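PDB 5HJQ: LD10117p from Drosophila melanogaster, which acts as a GTPase-activating protein for Rab35, regulating synaptic vesicle protein recycling through endosomal trafficking, and binds phosphoinositides through its TBC domain. Local coordinates for residues H163-H168 / I278-P283; Y198-I203 / I215-L220; V288-C293 / I299-R304. One frame throughout, in Å; residues are numbered along the deposited sequence.

Overall arrangement
All three contacts lie in the helical TBC domain, in one chain. From the N terminus, the loop 163-168 comes first and meets 278-283, so interaction 1 closes a loop of more than a hundred residues. Interaction 2 nests inside it, where helix 210-221 folds back on helix 197-204 across a short connection. Interaction 3 opens after interaction 1 has closed and brings helix 284-297 against helix 300-317, beside the inositol phosphate pocket. The three centres are each about 14 Å apart, yet they touch: Leu165 O meets Ser202 OG, Ile203 packs on Met291, and Ile278 and Leu282 reach the helices of interaction 3.

Interaction 1: residues H163-H168 / I278-P283; sequences HCLPYH and ILAGLP
Tyr167 reaches across to the main chain of Leu279 and Leu165 packs on Ala280, tying a loop of the all-helical TBC domain to the C-terminal end of helix 274-279. The central bond is a hydroxyl-to-carbonyl one: Tyr167 OH donates to Leu279 O at 2.6 Å. The hydroxyl lies in the carbonyl plane, on a lone pair, with a C=O...O angle of 132°, and the same oxygen sits at the rim of the tyrosine ring, near the ring plane. Because Leu279 closes its helix and Ala280 already departs from helical torsions, this carbonyl belongs to a helix end, where a side-chain donor from a distant loop can meet it.

Leu165 comes to the same oxygen by another route. Its CD1 methyl is 3.3 Å from Leu279 O and 3.7 Å from Ala280 CB, so one branch touches both the carbonyl and the alanine methyl. Phenylalanine in place of Tyr167 would probably leave the Leu279 carbonyl without its side-chain donor and the ring freer to shift along the helix end.

Further out, several groups set the tyrosine in place. With CG beside the backbone N (chi1 -56°), its ring leans under Leu165, whose CB stands 3.9 Å above the ring plane, toward the rim. Pro199, Ser202 and Ile203 of helix 197-204 also touch its side chain, as does Leu287 of helix 284-297. The loop backbone is tied to that first helix too, Leu165 O being hydrogen-bonded to Ser202 OG, while at the start of 163-168 the His163 ring stacks on Trp276. On the helix side, Leu279 CB lies 3.9 Å from Tyr167 OH, with its CD2 methyl also near the hydroxyl.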
# COMPACT_ATOMS: atom_id res chain seq x y z
N HIS A 163 2.22 5.47 12.48
CA HIS A 163 2.02 4.39 11.51
C HIS A 163 3.31 3.73 11.02
O HIS A 163 3.55 3.64 9.82
CB HIS A 163 1.23 4.91 10.31
CG HIS A 163 -0.16 5.37 10.66
ND1 HIS A 163 -0.45 6.67 11.02
CD2 HIS A 163 -1.33 4.69 10.73
CE1 HIS A 163 -1.74 6.77 11.28
NE2 HIS A 163 -2.29 5.59 11.11
N CYS A 164 4.13 3.28 11.95
CA CYS A 164 5.25 2.41 11.60
C CYS A 164 4.78 0.97 11.76
O CYS A 164 5.29 0.23 12.60
CB CYS A 164 6.47 2.70 12.47
SG CYS A 164 7.15 4.36 12.20
N LEU A 165 3.79 0.61 10.95
CA LEU A 165 3.11 -0.68 11.05
C LEU A 165 4.06 -1.85 10.83
O LEU A 165 4.64 -1.99 9.75
CB LEU A 165 1.96 -0.74 10.05
CG LEU A 165 0.95 0.40 10.19
CD1 LEU A 165 0.02 0.47 8.99
CD2 LEU A 165 0.15 0.25 11.47
N PRO A 166 4.23 -2.69 11.85
CA PRO A 166 5.18 -3.82 11.85
C PRO A 166 4.58 -5.12 11.33
O PRO A 166 5.33 -6.00 10.89
CB PRO A 166 5.55 -3.94 13.32
CG PRO A 166 4.29 -3.56 14.03
CD PRO A 166 3.59 -2.53 13.17
N TYR A 167 3.25 -5.24 11.39
CA TYR A 167 2.55 -6.47 11.03
C TYR A 167 3.12 -7.67 11.79
O TYR A 167 3.13 -7.68 13.02
CB TYR A 167 2.62 -6.71 9.52
CG TYR A 167 2.08 -5.54 8.72
CD1 TYR A 167 0.73 -5.23 8.73
CD2 TYR A 167 2.93 -4.74 7.96
CE1 TYR A 167 0.23 -4.16 8.00
CE2 TYR A 167 2.44 -3.67 7.24
CZ TYR A 167 1.09 -3.38 7.26
OH TYR A 167 0.60 -2.32 6.54
N HIS A 168 3.62 -8.68 11.08
CA HIS A 168 4.07 -9.91 11.72
C HIS A 168 5.58 -9.95 11.94
O HIS A 168 6.13 -10.98 12.31
CB HIS A 168 3.65 -11.12 10.89
CG HIS A 168 2.16 -11.27 10.75
ND1 HIS A 168 1.55 -11.60 9.56
CD2 HIS A 168 1.17 -11.13 11.66
CE1 HIS A 168 0.25 -11.66 9.74
NE2 HIS A 168 -0.01 -11.38 11.01
N ILE A 278 -6.49 0.64 3.97
CA ILE A 278 -5.79 -0.46 3.32
C ILE A 278 -4.64 -0.96 4.18
O ILE A 278 -4.62 -2.12 4.59
CB ILE A 278 -5.26 -0.05 1.93
CG1 ILE A 278 -6.43 0.32 1.01
CG2 ILE A 278 -4.42 -1.16 1.32
CD1 ILE A 278 -6.01 0.95 -0.30
N LEU A 279 -3.68 -0.08 4.46
CA LEU A 279 -2.44 -0.46 5.14
C LEU A 279 -2.60 -0.79 6.62
O LEU A 279 -1.80 -1.53 7.18
CB LEU A 279 -1.39 0.64 4.98
CG LEU A 279 -0.87 0.89 3.57
CD1 LEU A 279 0.14 2.04 3.56
CD2 LEU A 279 -0.24 -0.38 2.99
N ALA A 280 -3.63 -0.24 7.26
CA ALA A 280 -3.81 -0.43 8.70
C ALA A 280 -5.17 -1.01 9.06
O ALA A 280 -5.54 -1.06 10.23
CB ALA A 280 -3.60 0.90 9.42
N GLY A 281 -5.91 -1.46 8.05
CA GLY A 281 -7.23 -2.03 8.28
C GLY A 281 -7.35 -3.44 7.74
O GLY A 281 -7.57 -4.38 8.50
N LEU A 282 -7.23 -3.57 6.42
CA LEU A 282 -7.35 -4.87 5.76
C LEU A 282 -6.41 -5.89 6.38
O LEU A 282 -5.29 -5.55 6.75
CB LEU A 282 -7.07 -4.74 4.26
CG LEU A 282 -8.01 -3.86 3.45
CD1 LEU A 282 -7.69 -3.96 1.97
CD2 LEU A 282 -9.46 -4.26 3.71
N PRO A 283 -6.88 -7.14 6.49
CA PRO A 283 -6.02 -8.20 7.03
C PRO A 283 -4.79 -8.42 6.14
O PRO A 283 -4.85 -8.12 4.95
CB PRO A 283 -6.94 -9.43 7.02
CG PRO A 283 -8.33 -8.88 6.96
CD PRO A 283 -8.22 -7.63 6.15

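Interaction 2: residues Y198-I203 / I215-L220; sequences YPITSI and ICLAGL
Leu217 meets Ile200 and Thr201 in a buried helix-to-helix contact within the TBC domain, joining helix 197-204 to helix 210-221. The helices follow each other in the chain, and the nearest pair of CA atoms, those of Thr201 and Leu217, is 7.2 Å apart. No hydrogen bond crosses between them; the contact is carried by one leucine with both of its methyls engaged.

Leu217 points toward the other helix and spreads its two branches there. CD1 lies 3.2 Å from Thr201 OG1 and 3.8 Å from Thr201 CG2, the leucine and threonine side chains crossing at about a right angle. CD2 also lies near that hydroxyl and packs against Ile200 CG2 at 4.2 Å, where the two side chains slide past each other in opposite directions.

The threonine hydroxyl, though bordered by methyls, has its polar partner one turn back. With OG1 beside the backbone N (chi1 -60°), it is hydrogen-bonded to Leu197 O, which satisfies it in a buried setting.

Neighbouring helices complete the packing: Leu217 also touches Ile180 and Leu184 of helix 171-187, and Ile200 rests on Tyr294 of helix 284-297. The arrangement is plain packing of two successive helices in the all-helical TBC fold, away from the phosphoinositide pocket.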
# COMPACT_ATOMS: atom_id res chain seq x y z
N TYR A 198 7.33 3.29 5.43
CA TYR A 198 7.64 2.30 6.46
C TYR A 198 6.73 1.05 6.40
O TYR A 198 7.25 -0.07 6.43
CB TYR A 198 7.58 2.94 7.85
CG TYR A 198 8.23 2.11 8.95
CD1 TYR A 198 7.58 1.00 9.49
CD2 TYR A 198 9.48 2.45 9.45
CE1 TYR A 198 8.17 0.25 10.49
CE2 TYR A 198 10.07 1.70 10.45
CZ TYR A 198 9.41 0.61 10.96
OH TYR A 198 9.99 -0.14 11.96
N PRO A 199 5.39 1.23 6.34
CA PRO A 199 4.54 0.04 6.26
C PRO A 199 4.87 -0.88 5.08
O PRO A 199 4.78 -2.10 5.22
CB PRO A 199 3.13 0.62 6.11
CG PRO A 199 3.21 1.93 6.80
CD PRO A 199 4.58 2.46 6.49
N ILE A 200 5.25 -0.30 3.95
CA ILE A 200 5.61 -1.08 2.77
C ILE A 200 6.92 -1.83 3.01
O ILE A 200 7.04 -3.01 2.66
CB ILE A 200 5.74 -0.18 1.53
CG1 ILE A 200 4.38 0.38 1.12
CG2 ILE A 200 6.35 -0.95 0.37
CD1 ILE A 200 4.42 1.23 -0.14
N THR A 201 7.89 -1.15 3.61
CA THR A 201 9.17 -1.75 3.95
C THR A 201 8.97 -3.00 4.80
O THR A 201 9.62 -4.02 4.57
CB THR A 201 10.07 -0.76 4.73
OG1 THR A 201 10.31 0.39 3.91
CG2 THR A 201 11.39 -1.41 5.10
N SER A 202 8.06 -2.92 5.75
CA SER A 202 7.72 -4.06 6.60
C SER A 202 7.13 -5.21 5.79
O SER A 202 7.43 -6.37 6.06
CB SER A 202 6.73 -3.64 7.69
OG SER A 202 7.35 -2.80 8.65
N ILE A 203 6.30 -4.89 4.81
CA ILE A 203 5.66 -5.90 3.98
C ILE A 203 6.68 -6.64 3.12
O ILE A 203 6.66 -7.87 3.04
CB ILE A 203 4.59 -5.28 3.06
CG1 ILE A 203 3.45 -4.68 3.90
CG2 ILE A 203 4.03 -6.31 2.10
CD1 ILE A 203 2.32 -4.10 3.07
N ILE A 215 16.36 -2.48 -2.21
CA ILE A 215 16.46 -2.30 -3.65
C ILE A 215 15.07 -2.18 -4.29
O ILE A 215 14.89 -1.44 -5.26
CB ILE A 215 17.24 -3.46 -4.31
CG1 ILE A 215 18.67 -3.52 -3.76
CG2 ILE A 215 17.28 -3.29 -5.81
CD1 ILE A 215 19.49 -4.69 -4.29
N CYS A 216 14.09 -2.89 -3.74
CA CYS A 216 12.70 -2.70 -4.15
C CYS A 216 12.24 -1.28 -3.88
O CYS A 216 11.70 -0.61 -4.76
CB CYS A 216 11.78 -3.68 -3.43
SG CYS A 216 11.85 -5.36 -4.06
N LEU A 217 12.47 -0.82 -2.65
CA LEU A 217 12.04 0.51 -2.22
C LEU A 217 12.67 1.63 -3.04
O LEU A 217 11.97 2.54 -3.48
CB LEU A 217 12.37 0.70 -0.74
CG LEU A 217 11.48 -0.09 0.21
CD1 LEU A 217 12.20 -0.44 1.50
CD2 LEU A 217 10.20 0.69 0.50
N ALA A 218 13.98 1.55 -3.24
CA ALA A 218 14.69 2.57 -4.01
C ALA A 218 14.21 2.58 -5.46
O ALA A 218 14.23 3.61 -6.12
CB ALA A 218 16.18 2.33 -3.95
N GLY A 219 13.78 1.42 -5.95
CA GLY A 219 13.20 1.33 -7.27
C GLY A 219 11.88 2.07 -7.31
O GLY A 219 11.67 2.95 -8.15
N LEU A 220 10.98 1.72 -6.39
CA LEU A 220 9.65 2.33 -6.31
C LEU A 220 9.69 3.84 -6.13
O LEU A 220 9.06 4.59 -6.87
CB LEU A 220 8.86 1.70 -5.17
CG LEU A 220 8.57 0.20 -5.28
CD1 LEU A 220 7.62 -0.25 -4.18
CD2 LEU A 220 8.01 -0.13 -6.65

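Interaction 3: residues V288-C293 / I299-R304; sequences VRIMDC and IKVLYR. With I3P (D-myo-inositol-1,4,5-triphosphate), chain B.
Cys293 and Val301, whose CA atoms are 7.0 Å apart, mark the closest backbone approach between helix segments 288-293 and 300-304, which run roughly antiparallel at 139° with axes 9.8 Å apart. No hydrogen bond crosses; apolar side chains carry the contact, with the Ile290 and Cys293 carbonyls also against the Val301 methyls. Val301 points toward the other helix and splits its methyls: CG2 touches Cys293 CB, and CG1 lies 4.1 Å from Ile290 CG2. Having CG2 anti to the backbone N, Ile290 brings this branch against Leu302 CD2 as well, at 3.7 Å, while Met291 CE, on the same helix as Ile290, makes a looser contact with Leu302 CD2.

On the flank of the first helix, Arg289 and Asp292 form a salt bridge: Arg289 NH1 lies 2.8 Å from Asp292 OD2, bent at the hydrogen (135°). The bond uses the anti lone pair of OD2, and the side chain also pairs with Arg113 and accepts a bond from Trp117, so the buried carboxylate is probably well compensated.

The other helix carries its charged residues out to the inositol trisphosphate. Arg304, its chain extended from CG to NE, hydrogen-bonds through NH2 to O52 of the 5-phosphate at 3.3 Å, in a nearly straight approach of 162°. Inositol O6 sits at the edge of the guanidinium, in its plane, 3.1 Å from NH2, while NH1 is held by Ala354 O and Ile357 O, which probably restrains the group's rotation. Lys300 NZ is placed toward O52 too, though its exact position is less sure. With Lys98, Arg102 and Arg358, these two supply the positive charges of the phosphoinositide-binding pocket, which Glu297 and Gly359 to Thr362 complete, beside a roughly antiparallel pair of successive TBC-domain helices.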
# COMPACT_ATOMS: atom_id res chain seq x y z
N VAL A 288 -1.31 -8.56 0.96
CA VAL A 288 -0.31 -9.26 0.16
C VAL A 288 -0.73 -9.36 -1.31
O VAL A 288 0.04 -9.01 -2.20
CB VAL A 288 -0.05 -10.67 0.72
CG1 VAL A 288 0.82 -11.46 -0.24
CG2 VAL A 288 0.59 -10.58 2.09
N ARG A 289 -1.95 -9.83 -1.55
CA ARG A 289 -2.48 -9.90 -2.90
C ARG A 289 -2.52 -8.52 -3.55
O ARG A 289 -2.25 -8.37 -4.74
CB ARG A 289 -3.87 -10.53 -2.91
CG ARG A 289 -3.89 -12.00 -2.53
CD ARG A 289 -3.25 -12.85 -3.61
NE ARG A 289 -3.98 -12.80 -4.88
CZ ARG A 289 -3.53 -12.20 -5.97
NH1 ARG A 289 -2.36 -11.59 -5.96
NH2 ARG A 289 -4.26 -12.20 -7.08
N ILE A 290 -2.85 -7.50 -2.76
CA ILE A 290 -2.86 -6.12 -3.24
C ILE A 290 -1.46 -5.68 -3.63
O ILE A 290 -1.26 -5.06 -4.68
CB ILE A 290 -3.43 -5.15 -2.18
CG1 ILE A 290 -4.92 -5.42 -1.96
CG2 ILE A 290 -3.23 -3.71 -2.60
CD1 ILE A 290 -5.54 -4.52 -0.91
N MET A 291 -0.48 -6.00 -2.80
CA MET A 291 0.91 -5.67 -3.09
C MET A 291 1.40 -6.31 -4.38
O MET A 291 2.18 -5.71 -5.12
CB MET A 291 1.82 -6.08 -1.93
CG MET A 291 1.71 -5.16 -0.71
SD MET A 291 1.95 -3.41 -1.09
CE MET A 291 0.29 -2.79 -0.85
N ASP A 292 0.94 -7.54 -4.65
CA ASP A 292 1.28 -8.25 -5.89
C ASP A 292 1.01 -7.40 -7.13
O ASP A 292 1.88 -7.27 -8.00
CB ASP A 292 0.49 -9.56 -6.00
CG ASP A 292 0.99 -10.62 -5.04
OD1 ASP A 292 2.16 -10.54 -4.60
OD2 ASP A 292 0.20 -11.55 -4.73
N CYS A 293 -0.18 -6.83 -7.20
CA CYS A 293 -0.57 -6.01 -8.35
C CYS A 293 0.03 -4.61 -8.25
O CYS A 293 0.44 -4.03 -9.26
CB CYS A 293 -2.09 -5.94 -8.45
SG CYS A 293 -2.89 -7.56 -8.62
N ILE A 299 0.10 3.00 -7.83
CA ILE A 299 -0.80 3.48 -6.78
C ILE A 299 -2.28 3.42 -7.17
O ILE A 299 -3.16 3.52 -6.32
CB ILE A 299 -0.44 4.93 -6.37
CG1 ILE A 299 -1.08 5.30 -5.02
CG2 ILE A 299 -0.84 5.91 -7.46
CD1 ILE A 299 -0.83 6.73 -4.60
N LYS A 300 -2.55 3.27 -8.47
CA LYS A 300 -3.93 3.22 -8.94
C LYS A 300 -4.67 2.02 -8.37
O LYS A 300 -5.87 2.09 -8.09
CB LYS A 300 -3.97 3.19 -10.47
CG LYS A 300 -5.38 3.30 -11.03
CD LYS A 300 -5.37 3.53 -12.52
CE LYS A 300 -6.57 2.89 -13.18
NZ LYS A 300 -6.58 3.09 -14.66
N VAL A 301 -3.94 0.92 -8.20
CA VAL A 301 -4.47 -0.28 -7.56
C VAL A 301 -5.02 0.07 -6.19
O VAL A 301 -6.09 -0.40 -5.80
CB VAL A 301 -3.39 -1.39 -7.43
CG1 VAL A 301 -3.85 -2.49 -6.49
CG2 VAL A 301 -3.04 -1.96 -8.80
N LEU A 302 -4.29 0.91 -5.47
CA LEU A 302 -4.72 1.36 -4.15
C LEU A 302 -5.96 2.24 -4.24
O LEU A 302 -6.83 2.18 -3.37
CB LEU A 302 -3.59 2.11 -3.44
CG LEU A 302 -2.31 1.29 -3.22
CD1 LEU A 302 -1.33 2.04 -2.32
CD2 LEU A 302 -2.64 -0.08 -2.64
N TYR A 303 -6.04 3.06 -5.29
CA TYR A 303 -7.22 3.89 -5.53
C TYR A 303 -8.45 3.00 -5.67
O TYR A 303 -9.48 3.24 -5.04
CB TYR A 303 -7.08 4.74 -6.80
CG TYR A 303 -6.05 5.84 -6.77
CD1 TYR A 303 -5.29 6.09 -5.63
CD2 TYR A 303 -5.84 6.66 -7.88
CE1 TYR A 303 -4.35 7.11 -5.61
CE2 TYR A 303 -4.91 7.68 -7.86
CZ TYR A 303 -4.16 7.90 -6.73
OH TYR A 303 -3.24 8.92 -6.72
N ARG A 304 -8.31 1.96 -6.48
CA ARG A 304 -9.40 1.02 -6.75
C ARG A 304 -9.93 0.37 -5.48
O ARG A 304 -11.13 0.33 -5.25
CB ARG A 304 -8.94 -0.07 -7.73
CG ARG A 304 -8.51 0.42 -9.09
CD ARG A 304 -7.94 -0.73 -9.92
NE ARG A 304 -7.76 -0.37 -11.32
CZ ARG A 304 -8.74 -0.36 -12.22
NH1 ARG A 304 -9.97 -0.70 -11.86
NH2 ARG A 304 -8.48 -0.02 -13.48
C1 I3P B . -9.16 1.55 -18.37
C2 I3P B . -8.74 1.90 -19.79
C3 I3P B . -7.35 2.55 -19.85
C4 I3P B . -6.34 2.14 -18.78
C5 I3P B . -6.79 1.22 -17.64
C6 I3P B . -8.16 0.57 -17.83
O1 I3P B . -10.46 0.93 -18.32
O2 I3P B . -8.72 0.74 -20.56
O3 I3P B . -6.78 2.26 -21.12
O4 I3P B . -5.84 3.35 -18.19
O5 I3P B . -5.83 0.20 -17.49
O6 I3P B . -8.64 0.08 -16.58
P1 I3P B . -11.61 1.31 -19.38
O11 I3P B . -11.28 0.73 -20.71
O12 I3P B . -12.92 0.71 -18.90
O13 I3P B . -11.77 2.84 -19.48
P4 I3P B . -4.30 3.74 -18.46
O41 I3P B . -3.71 2.76 -19.45
O42 I3P B . -3.53 3.68 -17.15
O43 I3P B . -4.24 5.18 -19.04
P5 I3P B . -5.65 -0.50 -16.09
O51 I3P B . -4.38 -1.26 -16.08
O52 I3P B . -5.62 0.54 -15.01
O53 I3P B . -6.79 -1.45 -15.84